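Local coordinates for protein endo-beta-mannanase (PDB 4QP0) that probably hydrolyses internal (1->4)-beta-D-mannosidic linkages at random in mannans, galactomannans and glucomannans, as a secreted glycoside hydrolase of family 5, at residues N25-M30 with E112-M117; V51-L56 with I290-G295; F57-G60 with F66-W69; F323-I326 with T332-G335. All coordinates share one frame; numbering follows the deposited sequence.

Contact 1. Residues N25-M30 with E112-M117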
loop_
_atom_site.group_PDB
_atom_site.type_symbol
_atom_site.label_atom_id
_atom_site.label_comp_id
_atom_site.label_asym_id
_atom_site.label_seq_id
_atom_site.Cartn_x
_atom_site.Cartn_y
_atom_site.Cartn_z
ATOM N N ASN A 25 -1.671 -4.583 7.545
ATOM C CA ASN A 25 -1.991 -5.053 6.202
ATOM C C ASN A 25 -2.884 -6.281 6.251
ATOM O O ASN A 25 -2.802 -7.087 7.191
ATOM C CB ASN A 25 -0.728 -5.388 5.411
ATOM C CG ASN A 25 -0.018 -4.159 4.884
ATOM O OD1 ASN A 25 -0.143 -3.814 3.706
ATOM N ND2 ASN A 25 0.737 -3.491 5.754
ATOM N N ALA A 26 -3.750 -6.390 5.243
ATOM C CA ALA A 26 -4.581 -7.565 4.997
ATOM C C ALA A 26 -4.991 -7.548 3.529
ATOM O O ALA A 26 -6.166 -7.354 3.197
ATOM C CB ALA A 26 -5.804 -7.587 5.907
ATOM N N TYR A 27 -4.003 -7.745 2.658
ATOM C CA TYR A 27 -4.201 -7.771 1.212
ATOM C C TYR A 27 -5.352 -8.695 0.803
ATOM O O TYR A 27 -6.013 -8.470 -0.221
ATOM C CB TYR A 27 -2.902 -8.215 0.521
ATOM C CG TYR A 27 -2.697 -9.717 0.484
ATOM C CD1 TYR A 27 -3.141 -10.471 -0.605
ATOM C CD2 TYR A 27 -2.069 -10.389 1.539
ATOM C CE1 TYR A 27 -2.967 -11.844 -0.643
ATOM C CE2 TYR A 27 -1.884 -11.767 1.505
ATOM C CZ TYR A 27 -2.337 -12.490 0.412
ATOM O OH TYR A 27 -2.170 -13.859 0.353
ATOM N N TYR A 28 -5.580 -9.721 1.625
ATOM C CA TYR A 28 -6.481 -10.832 1.321
ATOM C C TYR A 28 -7.945 -10.549 1.656
ATOM O O TYR A 28 -8.782 -11.464 1.615
ATOM C CB TYR A 28 -6.018 -12.098 2.066
ATOM C CG TYR A 28 -5.952 -11.920 3.572
ATOM C CD1 TYR A 28 -7.027 -12.277 4.385
ATOM C CD2 TYR A 28 -4.820 -11.378 4.183
ATOM C CE1 TYR A 28 -6.974 -12.110 5.760
ATOM C CE2 TYR A 28 -4.764 -11.205 5.558
ATOM C CZ TYR A 28 -5.840 -11.574 6.339
ATOM O OH TYR A 28 -5.784 -11.403 7.698
ATOM N N LEU A 29 -8.264 -9.301 2.000
ATOM C CA LEU A 29 -9.647 -8.949 2.320
ATOM C C LEU A 29 -10.580 -9.194 1.133
ATOM O O LEU A 29 -11.699 -9.687 1.305
ATOM C CB LEU A 29 -9.752 -7.508 2.831
ATOM C CG LEU A 29 -9.603 -7.339 4.353
ATOM C CD1 LEU A 29 -9.438 -5.873 4.739
ATOM C CD2 LEU A 29 -10.779 -7.959 5.100
ATOM N N MET A 30 -10.089 -8.875 -0.066
ATOM C CA MET A 30 -10.829 -9.074 -1.310
ATOM C C MET A 30 -11.259 -10.526 -1.612
ATOM O O MET A 30 -12.108 -10.752 -2.468
ATOM C CB MET A 30 -10.055 -8.471 -2.496
ATOM C CG MET A 30 -8.701 -9.100 -2.783
ATOM S SD MET A 30 -8.035 -8.481 -4.343
ATOM C CE MET A 30 -6.450 -9.317 -4.394
ATOM N N GLU A 112 3.562 -10.435 -9.636
ATOM C CA GLU A 112 2.540 -11.256 -10.301
ATOM C C GLU A 112 1.419 -11.773 -9.366
ATOM O O GLU A 112 0.534 -12.503 -9.803
ATOM C CB GLU A 112 3.195 -12.427 -11.067
ATOM C CG GLU A 112 3.880 -13.464 -10.174
ATOM C CD GLU A 112 4.474 -14.619 -10.957
ATOM N N ASP A 113 1.455 -11.404 -8.091
ATOM C CA ASP A 113 0.374 -11.776 -7.183
ATOM C C ASP A 113 -0.896 -11.038 -7.593
ATOM O O ASP A 113 -0.928 -9.799 -7.647
ATOM C CB ASP A 113 0.741 -11.483 -5.728
ATOM C CG ASP A 113 1.894 -12.329 -5.236
ATOM O OD1 ASP A 113 3.013 -12.152 -5.765
ATOM N N TYR A 114 -1.925 -11.822 -7.913
ATOM C CA TYR A 114 -3.214 -11.322 -8.395
ATOM C C TYR A 114 -3.074 -10.479 -9.664
ATOM O O TYR A 114 -3.782 -9.482 -9.861
ATOM C CB TYR A 114 -3.988 -10.609 -7.275
ATOM C CG TYR A 114 -4.104 -11.459 -6.022
ATOM C CD1 TYR A 114 -5.101 -12.429 -5.901
ATOM C CD2 TYR A 114 -3.200 -11.313 -4.969
ATOM C CE1 TYR A 114 -5.201 -13.218 -4.764
ATOM C CE2 TYR A 114 -3.294 -12.096 -3.833
ATOM C CZ TYR A 114 -4.294 -13.046 -3.735
ATOM O OH TYR A 114 -4.388 -13.825 -2.607
ATOM N N GLY A 115 -2.153 -10.906 -10.528
ATOM C CA GLY A 115 -2.013 -10.332 -11.863
ATOM C C GLY A 115 -1.079 -9.144 -11.931
ATOM O O GLY A 115 -0.078 -9.183 -12.649
ATOM N N GLY A 116 -1.411 -8.084 -11.193
ATOM C CA GLY A 116 -0.623 -6.852 -11.182
ATOM C C GLY A 116 -0.359 -6.274 -12.565
ATOM O O GLY A 116 -1.153 -6.464 -13.483
ATOM N N MET A 117 0.769 -5.580 -12.712
ATOM C CA MET A 117 1.113 -4.886 -13.959
ATOM C C MET A 117 1.332 -5.838 -15.120
ATOM O O MET A 117 0.988 -5.521 -16.256
ATOM C CB MET A 117 2.390 -4.064 -13.795
ATOM C CG MET A 117 2.333 -2.947 -12.778
ATOM S SD MET A 117 3.990 -2.299 -12.513
ATOM C CE MET A 117 3.657 -1.120 -11.208
#

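Contact 2. Residues V51-L56 with I290-G295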
loop_
_atom_site.group_PDB
_atom_site.type_symbol
_atom_site.label_atom_id
_atom_site.label_comp_id
_atom_site.label_asym_id
_atom_site.label_seq_id
_atom_site.Cartn_x
_atom_site.Cartn_y
_atom_site.Cartn_z
ATOM N N VAL A 51 -6.342 1.878 11.147
ATOM C CA VAL A 51 -6.186 1.880 9.685
ATOM C C VAL A 51 -5.706 0.528 9.172
ATOM O O VAL A 51 -4.854 -0.112 9.796
ATOM C CB VAL A 51 -5.186 2.966 9.197
ATOM C CG1 VAL A 51 -4.992 2.888 7.685
ATOM C CG2 VAL A 51 -5.654 4.363 9.574
ATOM N N VAL A 52 -6.234 0.107 8.022
ATOM C CA VAL A 52 -5.716 -1.075 7.341
ATOM C C VAL A 52 -5.435 -0.819 5.835
ATOM O O VAL A 52 -6.221 -0.172 5.129
ATOM C CB VAL A 52 -6.606 -2.321 7.613
ATOM C CG1 VAL A 52 -8.008 -2.150 7.047
ATOM C CG2 VAL A 52 -5.955 -3.602 7.108
ATOM N N ARG A 53 -4.283 -1.305 5.381
ATOM C CA ARG A 53 -3.889 -1.236 3.992
ATOM C C ARG A 53 -4.220 -2.571 3.347
ATOM O O ARG A 53 -3.992 -3.622 3.946
ATOM C CB ARG A 53 -2.396 -0.979 3.905
ATOM C CG ARG A 53 -1.875 -0.769 2.499
ATOM C CD ARG A 53 -0.436 -0.303 2.545
ATOM N NE ARG A 53 0.181 -0.348 1.228
ATOM C CZ ARG A 53 0.812 -1.403 0.726
ATOM N NH1 ARG A 53 0.923 -2.522 1.437
ATOM N NH2 ARG A 53 1.336 -1.337 -0.491
ATOM N N THR A 54 -4.770 -2.528 2.138
ATOM C CA THR A 54 -5.235 -3.741 1.461
ATOM C C THR A 54 -5.361 -3.560 -0.054
ATOM O O THR A 54 -5.378 -2.439 -0.555
ATOM C CB THR A 54 -6.565 -4.262 2.067
ATOM O OG1 THR A 54 -6.945 -5.495 1.438
ATOM C CG2 THR A 54 -7.690 -3.246 1.913
ATOM N N TRP A 55 -5.461 -4.686 -0.756
ATOM C CA TRP A 55 -5.503 -4.767 -2.219
ATOM C C TRP A 55 -6.831 -4.353 -2.797
ATOM O O TRP A 55 -7.877 -4.836 -2.346
ATOM C CB TRP A 55 -5.234 -6.213 -2.637
ATOM C CG TRP A 55 -3.794 -6.687 -2.576
ATOM C CD1 TRP A 55 -3.304 -7.940 -2.952
ATOM C CD2 TRP A 55 -2.598 -5.933 -2.145
ATOM N NE1 TRP A 55 -1.947 -8.014 -2.779
ATOM C CE2 TRP A 55 -1.458 -6.847 -2.307
ATOM C CE3 TRP A 55 -2.367 -4.641 -1.669
ATOM C CZ2 TRP A 55 -0.158 -6.472 -1.978
ATOM C CZ3 TRP A 55 -1.053 -4.275 -1.341
ATOM C CH2 TRP A 55 0.026 -5.171 -1.492
ATOM N N LEU A 56 -6.803 -3.470 -3.802
ATOM C CA LEU A 56 -7.996 -3.145 -4.605
ATOM C C LEU A 56 -7.697 -3.333 -6.093
ATOM O O LEU A 56 -8.060 -2.507 -6.935
ATOM C CB LEU A 56 -8.511 -1.724 -4.340
ATOM C CG LEU A 56 -10.044 -1.530 -4.305
ATOM C CD1 LEU A 56 -10.422 -0.059 -4.272
ATOM C CD2 LEU A 56 -10.764 -2.213 -5.459
ATOM N N ILE A 290 4.955 7.140 5.813
ATOM C CA ILE A 290 4.430 5.981 6.512
ATOM C C ILE A 290 5.232 4.739 6.134
ATOM O O ILE A 290 5.434 4.441 4.947
ATOM C CB ILE A 290 2.911 5.796 6.240
ATOM C CG1 ILE A 290 2.325 4.655 7.085
ATOM C CG2 ILE A 290 2.626 5.614 4.751
ATOM C CD1 ILE A 290 0.873 4.338 6.785
ATOM N N MET A 291 5.729 4.043 7.153
ATOM C CA MET A 291 6.327 2.729 6.969
ATOM C C MET A 291 5.155 1.775 6.893
ATOM O O MET A 291 4.716 1.215 7.898
ATOM C CB MET A 291 7.257 2.368 8.121
ATOM C CG MET A 291 7.908 1.002 7.980
ATOM S SD MET A 291 9.340 0.815 9.052
ATOM C CE MET A 291 8.596 0.720 10.684
ATOM N N GLU A 292 4.624 1.619 5.687
ATOM C CA GLU A 292 3.322 0.988 5.541
ATOM C C GLU A 292 3.413 -0.526 5.447
ATOM O O GLU A 292 2.392 -1.207 5.537
ATOM C CB GLU A 292 2.598 1.555 4.332
ATOM C CG GLU A 292 3.365 1.382 3.032
ATOM C CD GLU A 292 2.471 1.598 1.844
ATOM O OE1 GLU A 292 1.308 1.986 2.075
ATOM O OE2 GLU A 292 2.921 1.384 0.692
ATOM N N GLU A 293 4.625 -1.034 5.233
ATOM C CA GLU A 293 4.907 -2.461 5.341
ATOM C C GLU A 293 6.183 -2.658 6.133
ATOM O O GLU A 293 7.202 -2.025 5.851
ATOM C CB GLU A 293 5.084 -3.116 3.972
ATOM C CG GLU A 293 3.812 -3.663 3.354
ATOM C CD GLU A 293 4.067 -4.488 2.093
ATOM O OE1 GLU A 293 4.888 -5.434 2.133
ATOM O OE2 GLU A 293 3.425 -4.199 1.060
ATOM N N TYR A 294 6.115 -3.517 7.141
ATOM C CA TYR A 294 7.323 -4.072 7.736
ATOM C C TYR A 294 7.063 -5.466 8.254
ATOM O O TYR A 294 5.930 -5.799 8.615
ATOM C CB TYR A 294 7.948 -3.155 8.795
ATOM C CG TYR A 294 7.124 -2.882 10.014
ATOM C CD1 TYR A 294 7.312 -3.620 11.182
ATOM C CD2 TYR A 294 6.194 -1.850 10.028
ATOM C CE1 TYR A 294 6.572 -3.352 12.326
ATOM C CE2 TYR A 294 5.446 -1.577 11.157
ATOM C CZ TYR A 294 5.639 -2.326 12.306
ATOM O OH TYR A 294 4.893 -2.058 13.427
ATOM N N GLY A 295 8.102 -6.290 8.247
ATOM C CA GLY A 295 7.940 -7.663 8.676
ATOM C C GLY A 295 9.224 -8.396 8.958
ATOM O O GLY A 295 10.272 -8.079 8.396
#

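Contact 3. Residues F57-G60 with F66-W69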
loop_
_atom_site.group_PDB
_atom_site.type_symbol
_atom_site.label_atom_id
_atom_site.label_comp_id
_atom_site.label_asym_id
_atom_site.label_seq_id
_atom_site.Cartn_x
_atom_site.Cartn_y
_atom_site.Cartn_z
ATOM N N PHE A 57 -7.010 -4.429 -6.387
ATOM C CA PHE A 57 -6.709 -4.873 -7.737
ATOM C C PHE A 57 -6.814 -6.392 -7.693
ATOM O O PHE A 57 -6.596 -7.000 -6.634
ATOM C CB PHE A 57 -5.289 -4.456 -8.147
ATOM C CG PHE A 57 -4.207 -5.028 -7.263
ATOM C CD1 PHE A 57 -3.568 -6.218 -7.604
ATOM C CD2 PHE A 57 -3.836 -4.384 -6.081
ATOM C CE1 PHE A 57 -2.591 -6.752 -6.784
ATOM C CE2 PHE A 57 -2.856 -4.913 -5.259
ATOM C CZ PHE A 57 -2.240 -6.101 -5.605
ATOM N N ASN A 58 -7.177 -7.003 -8.815
ATOM C CA ASN A 58 -7.276 -8.460 -8.896
ATOM C C ASN A 58 -7.553 -8.858 -10.335
ATOM O O ASN A 58 -8.703 -8.953 -10.752
ATOM C CB ASN A 58 -8.358 -9.012 -7.948
ATOM C CG ASN A 58 -8.246 -10.510 -7.735
ATOM O OD1 ASN A 58 -7.902 -11.256 -8.655
ATOM N ND2 ASN A 58 -8.541 -10.966 -6.512
ATOM N N LEU A 59 -6.482 -9.083 -11.085
ATOM C CA LEU A 59 -6.572 -9.340 -12.518
ATOM C C LEU A 59 -6.366 -10.825 -12.825
ATOM O O LEU A 59 -5.320 -11.399 -12.494
ATOM C CB LEU A 59 -5.556 -8.487 -13.280
ATOM C CG LEU A 59 -5.665 -6.961 -13.215
ATOM C CD1 LEU A 59 -4.714 -6.367 -12.180
ATOM C CD2 LEU A 59 -5.380 -6.382 -14.598
ATOM N N GLY A 60 -7.367 -11.441 -13.456
ATOM C CA GLY A 60 -7.332 -12.880 -13.738
ATOM C C GLY A 60 -8.698 -13.503 -13.974
ATOM O O GLY A 60 -9.633 -12.827 -14.428
ATOM N N PHE A 66 -11.370 -8.685 -10.387
ATOM C CA PHE A 66 -11.839 -7.317 -10.640
ATOM C C PHE A 66 -11.593 -6.882 -12.082
ATOM O O PHE A 66 -12.376 -6.114 -12.633
ATOM C CB PHE A 66 -11.231 -6.299 -9.660
ATOM C CG PHE A 66 -11.493 -6.608 -8.206
ATOM C CD1 PHE A 66 -12.632 -7.300 -7.810
ATOM C CD2 PHE A 66 -10.603 -6.176 -7.223
ATOM C CE1 PHE A 66 -12.861 -7.578 -6.466
ATOM C CE2 PHE A 66 -10.829 -6.455 -5.881
ATOM C CZ PHE A 66 -11.963 -7.154 -5.503
ATOM N N GLN A 67 -10.494 -7.357 -12.668
ATOM C CA GLN A 67 -10.186 -7.124 -14.083
ATOM C C GLN A 67 -9.793 -8.422 -14.765
ATOM O O GLN A 67 -9.384 -9.382 -14.109
ATOM C CB GLN A 67 -9.034 -6.144 -14.249
ATOM C CG GLN A 67 -9.398 -4.681 -14.178
ATOM C CD GLN A 67 -8.170 -3.815 -13.967
ATOM O OE1 GLN A 67 -7.461 -3.942 -12.958
ATOM N NE2 GLN A 67 -7.913 -2.925 -14.911
ATOM N N GLN A 68 -9.894 -8.426 -16.089
ATOM C CA GLN A 68 -9.687 -9.624 -16.890
ATOM C C GLN A 68 -9.709 -9.256 -18.370
ATOM O O GLN A 68 -10.432 -8.350 -18.788
ATOM C CB GLN A 68 -10.758 -10.665 -16.540
ATOM C CG GLN A 68 -11.218 -11.590 -17.651
ATOM C CD GLN A 68 -12.360 -12.485 -17.205
ATOM O OE1 GLN A 68 -12.260 -13.187 -16.193
ATOM N NE2 GLN A 68 -13.453 -12.464 -17.960
ATOM N N TRP A 69 -8.888 -9.950 -19.150
ATOM C CA TRP A 69 -8.829 -9.729 -20.579
ATOM C C TRP A 69 -9.883 -10.525 -21.281
ATOM O O TRP A 69 -10.075 -11.711 -21.002
ATOM C CB TRP A 69 -7.463 -10.099 -21.118
ATOM C CG TRP A 69 -7.311 -9.727 -22.567
ATOM C CD1 TRP A 69 -7.349 -10.574 -23.672
ATOM C CD2 TRP A 69 -7.121 -8.382 -23.125
ATOM N NE1 TRP A 69 -7.182 -9.868 -24.840
ATOM C CE2 TRP A 69 -7.043 -8.550 -24.585
ATOM C CE3 TRP A 69 -6.998 -7.106 -22.584
ATOM C CZ2 TRP A 69 -6.850 -7.474 -25.440
ATOM C CZ3 TRP A 69 -6.807 -6.028 -23.457
ATOM C CH2 TRP A 69 -6.736 -6.209 -24.850
#

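Contact 4. Residues F323-I326 with T332-G335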
loop_
_atom_site.group_PDB
_atom_site.type_symbol
_atom_site.label_atom_id
_atom_site.label_comp_id
_atom_site.label_asym_id
_atom_site.label_seq_id
_atom_site.Cartn_x
_atom_site.Cartn_y
_atom_site.Cartn_z
ATOM N N PHE A 323 2.237 -2.780 10.009
ATOM C CA PHE A 323 2.965 -4.039 9.961
ATOM C C PHE A 323 2.325 -5.010 9.000
ATOM O O PHE A 323 1.123 -4.944 8.728
ATOM C CB PHE A 323 3.092 -4.683 11.348
ATOM C CG PHE A 323 1.834 -5.337 11.841
ATOM C CD1 PHE A 323 1.545 -6.655 11.516
ATOM C CD2 PHE A 323 0.952 -4.642 12.650
ATOM C CE1 PHE A 323 0.389 -7.261 11.981
ATOM C CE2 PHE A 323 -0.204 -5.241 13.127
ATOM C CZ PHE A 323 -0.486 -6.555 12.790
ATOM N N TRP A 324 3.154 -5.914 8.502
ATOM C CA TRP A 324 2.705 -6.983 7.649
ATOM C C TRP A 324 2.938 -8.267 8.400
ATOM O O TRP A 324 4.081 -8.593 8.709
ATOM C CB TRP A 324 3.473 -6.948 6.330
ATOM C CG TRP A 324 3.121 -8.060 5.377
ATOM C CD1 TRP A 324 3.469 -9.399 5.482
ATOM C CD2 TRP A 324 2.358 -7.964 4.114
ATOM N NE1 TRP A 324 2.980 -10.117 4.420
ATOM C CE2 TRP A 324 2.299 -9.317 3.567
ATOM C CE3 TRP A 324 1.733 -6.935 3.422
ATOM C CZ2 TRP A 324 1.637 -9.607 2.373
ATOM C CZ3 TRP A 324 1.071 -7.234 2.223
ATOM C CH2 TRP A 324 1.030 -8.538 1.711
ATOM N N GLN A 325 1.879 -9.013 8.722
ATOM C CA GLN A 325 0.488 -8.671 8.406
ATOM C C GLN A 325 -0.424 -9.344 9.415
ATOM O O GLN A 325 -0.038 -10.344 10.023
ATOM C CB GLN A 325 0.115 -9.140 6.999
ATOM C CG GLN A 325 0.144 -10.651 6.805
ATOM C CD GLN A 325 -0.205 -11.048 5.381
ATOM O OE1 GLN A 325 -1.037 -10.417 4.729
ATOM N NE2 GLN A 325 0.429 -12.103 4.897
ATOM N N ILE A 326 -1.629 -8.811 9.591
ATOM C CA ILE A 326 -2.595 -9.461 10.478
ATOM C C ILE A 326 -3.162 -10.749 9.855
ATOM O O ILE A 326 -3.360 -10.838 8.639
ATOM C CB ILE A 326 -3.717 -8.499 10.951
ATOM C CG1 ILE A 326 -4.444 -9.085 12.181
ATOM C CG2 ILE A 326 -4.672 -8.156 9.815
ATOM C CD1 ILE A 326 -5.522 -8.194 12.767
ATOM N N THR A 332 0.198 -18.730 10.640
ATOM C CA THR A 332 1.519 -18.170 10.349
ATOM C C THR A 332 1.546 -17.601 8.925
ATOM O O THR A 332 2.398 -16.768 8.602
ATOM C CB THR A 332 2.633 -19.227 10.502
ATOM N N MET A 333 0.603 -18.065 8.097
ATOM C CA MET A 333 0.418 -17.622 6.709
ATOM C C MET A 333 1.698 -17.716 5.885
ATOM O O MET A 333 2.170 -18.812 5.596
ATOM C CB MET A 333 -0.175 -16.208 6.654
ATOM C CG MET A 333 -1.594 -16.108 7.192
ATOM S SD MET A 333 -2.335 -14.486 6.923
ATOM C CE MET A 333 -2.473 -14.455 5.134
ATOM N N ASP A 334 2.262 -16.568 5.524
ATOM C CA ASP A 334 3.484 -16.527 4.729
ATOM C C ASP A 334 4.748 -16.445 5.590
ATOM O O ASP A 334 5.849 -16.321 5.064
ATOM C CB ASP A 334 3.436 -15.354 3.742
ATOM C CG ASP A 334 3.423 -13.982 4.435
ATOM O OD1 ASP A 334 3.266 -13.899 5.680
ATOM O OD2 ASP A 334 3.574 -12.971 3.716
ATOM N N GLY A 335 4.585 -16.520 6.908
ATOM C CA GLY A 335 5.702 -16.359 7.837
ATOM C C GLY A 335 5.580 -15.074 8.636
ATOM O O GLY A 335 6.051 -14.990 9.776
#

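Contact 1. Residues N25-M30 with E112-M117
M30 lays its terminal methyl over one face of the Y114 ring, and this is the tightly packed, inner part of the contact. CE stands 3.7 Å from the ring centroid and 18° off the ring normal, displaced toward the CG side of the rim. It is a CH-pi contact. The sulfur follows behind: SD is 5.4 Å from the same centroid, above the face but distant, which makes a long Met-aromatic contact. M30 CG sits between the backbone N and the carbonyl carbon (chi1 63°). The rest of the chain is extended, which carries CE out to the tyrosine. M30 itself is buried.

The more open part is the meeting of Y27 and Y114, both partly exposed. Their rings touch rim to rim, with planes at 51° and neither ring over the face of the other. Y27 CE1 lies 3.1 Å from Y114 OH and 3.2 Å from Y114 CE2, a close but narrow touch. The CB of the buried Y28 covers one face of the Y27 ring. Y114 is presented by a type II turn from E112 to G115, closed by G115 N to E112 O at 3.2 Å. E112 and D113, on the same turn, are exposed.

The segment 25-30 leaves strand 17-25 and leads toward helix 34-47, which L29 touches. M30 and the Y27 ring both pack on W55 of strand 51-55. The segment 112-117 runs into helix 116-124, and the backbone of Y114 is bonded to L59.

Contact 2. Residues V51-L56 with I290-G295
R53 reaches from strand 51-55 to E292 and E293 of strand 290-294. The strand axes approach to 8.9 Å at 58°, too far apart for backbone pairing, so long side chains fill the gap. R53 has CG anti to its backbone N (chi1 -175°) and stays extended as far as NE. NE forms a salt bridge with E292 OE1 at 2.7 Å. The E292 carboxylate carbon lies over one face of the guanidinium, with the two planes steeply tilted. NH1 gives a bent hydrogen bond to E293 OE2 at 3.0 Å (N-H...O 139°). It meets that oxygen on the anti side, and the oxygen is tilted from the guanidinium plane. N25 OD1 also binds NH1, N174 OD1 takes NH2, and E171 makes a second salt bridge with NE. The guanidinium is therefore gripped on every nitrogen.

T54 turns from E292 and E293 and bonds to A26 O. W55 comes back to the network: its CH2 is 4.4 Å from E293 OE2, and R53 NH2 lies at the edge of its ring.

The glutamates have further partners, H256 for E292 OE2 and Y258 for E293 OE1. An arginine of the second TIM-barrel strand bonded to the glutamate ending the seventh is a family 5 feature. The family nucleophile stands at the end of that seventh strand, here 289-294; the place of E293 is consistent with that role.

Contact 3. Residues F57-G60 with F66-W69
L59 and Q67 form a single parallel beta bridge, which ties the loop after strand 51-55 to the start of the hairpin 67-70/75-78.

Three backbone hydrogen bonds hold it. N58 O accepts two of them. F66 N approaches in the carbonyl plane at 2.7 Å, while Q67 N comes from above that plane at 3.1 Å, almost straight at its hydrogen (172°). On the other side of the bridge, G60 N donates to Q67 O at 3.0 Å.

Side chains add apolar packing. N58 CB lies over one face of the F66 ring, 4.1 Å from its centroid, as a CH-pi contact. L59 and Q67 run side by side in the same direction, with L59 CG 3.6 Å from Q67 CB. The amide of Q67 is fixed from outside, through NE2 to the hydroxyl of Y120 on helix 116-124. L59 packs on Y119 and Y120 of that helix, and F66 on Y145 of helix 136-151. A sulfate, probably from the crystallisation liquor, is about 4 Å from G60.

A weaker polar touch supplements the bridge: the CA-H of L59 points at Q67 O, with CA and O 3.2 Å apart.

Contact 4. Residues F323-I326 with T332-G335
W324 overlaps D334 along the edge of its indole. NE1 donates to D334 OD2 at 3.0 Å and 169°, a nearly straight bond. The oxygen lies close to the ring plane and uses its syn lone pair. The ring and carboxylate planes are 40° apart, so the carboxylate is twisted rather than flat against the indole.

Q325 meets the same carboxylate from another side. Its NE2 makes a weak hydrogen bond to D334 OD1 at 3.4 Å, with the amide and carboxylate planes steeply inclined. The peptide bond before Q325 is cis. CG lies between the backbone N and the carbonyl carbon (chi1 64°), which turns the otherwise extended Q325 chain so that CD lies 3.3 Å above the W324 ring plane, toward its rim. A non-proline cis peptide after a tryptophan at the end of the last barrel strand is a known feature of family 5 enzymes. D334 OD1 also accepts from F336 N, so both carboxylate oxygens are held.

The exposed M333 brings CE to 3.7 Å from Q325 NE2, with its chain bent at chi3. M333 and D334 are the two central residues of a type II' turn, closed by G335 N to T332 O at 2.8 Å.

The turn lies between C330 and C339, which can pair as a disulfide. Both segments belong to the connection from strand 320-323 to helix 345-358. W324 packs on N25 of strand 17-25 and on E293 of strand 289-294.

In the fold
Contacts 1, 2 and 4 gather at the C-terminal ends of the barrel strands. Contact 2 is nearest the middle, about 5 Å from the centre of the chain. The centres of contacts 1 and 4 each lie about 12 Å from it. Contact 1 joins it by packing, Y27 O to W55 CB at 3.4 Å. Contact 4 joins it through W324, whose CE3 is 3.6 Å from E293 CD. If E293 is the nucleophile, as its place suggests, W324 probably borders the active site. Contacts 1 and 4 also touch each other, Y28 OH to I326 O at 2.7 Å. Contact 3 is peripheral: it meets contact 1 through the L59 backbone, but its centre is about 24 Å from that of contact 4.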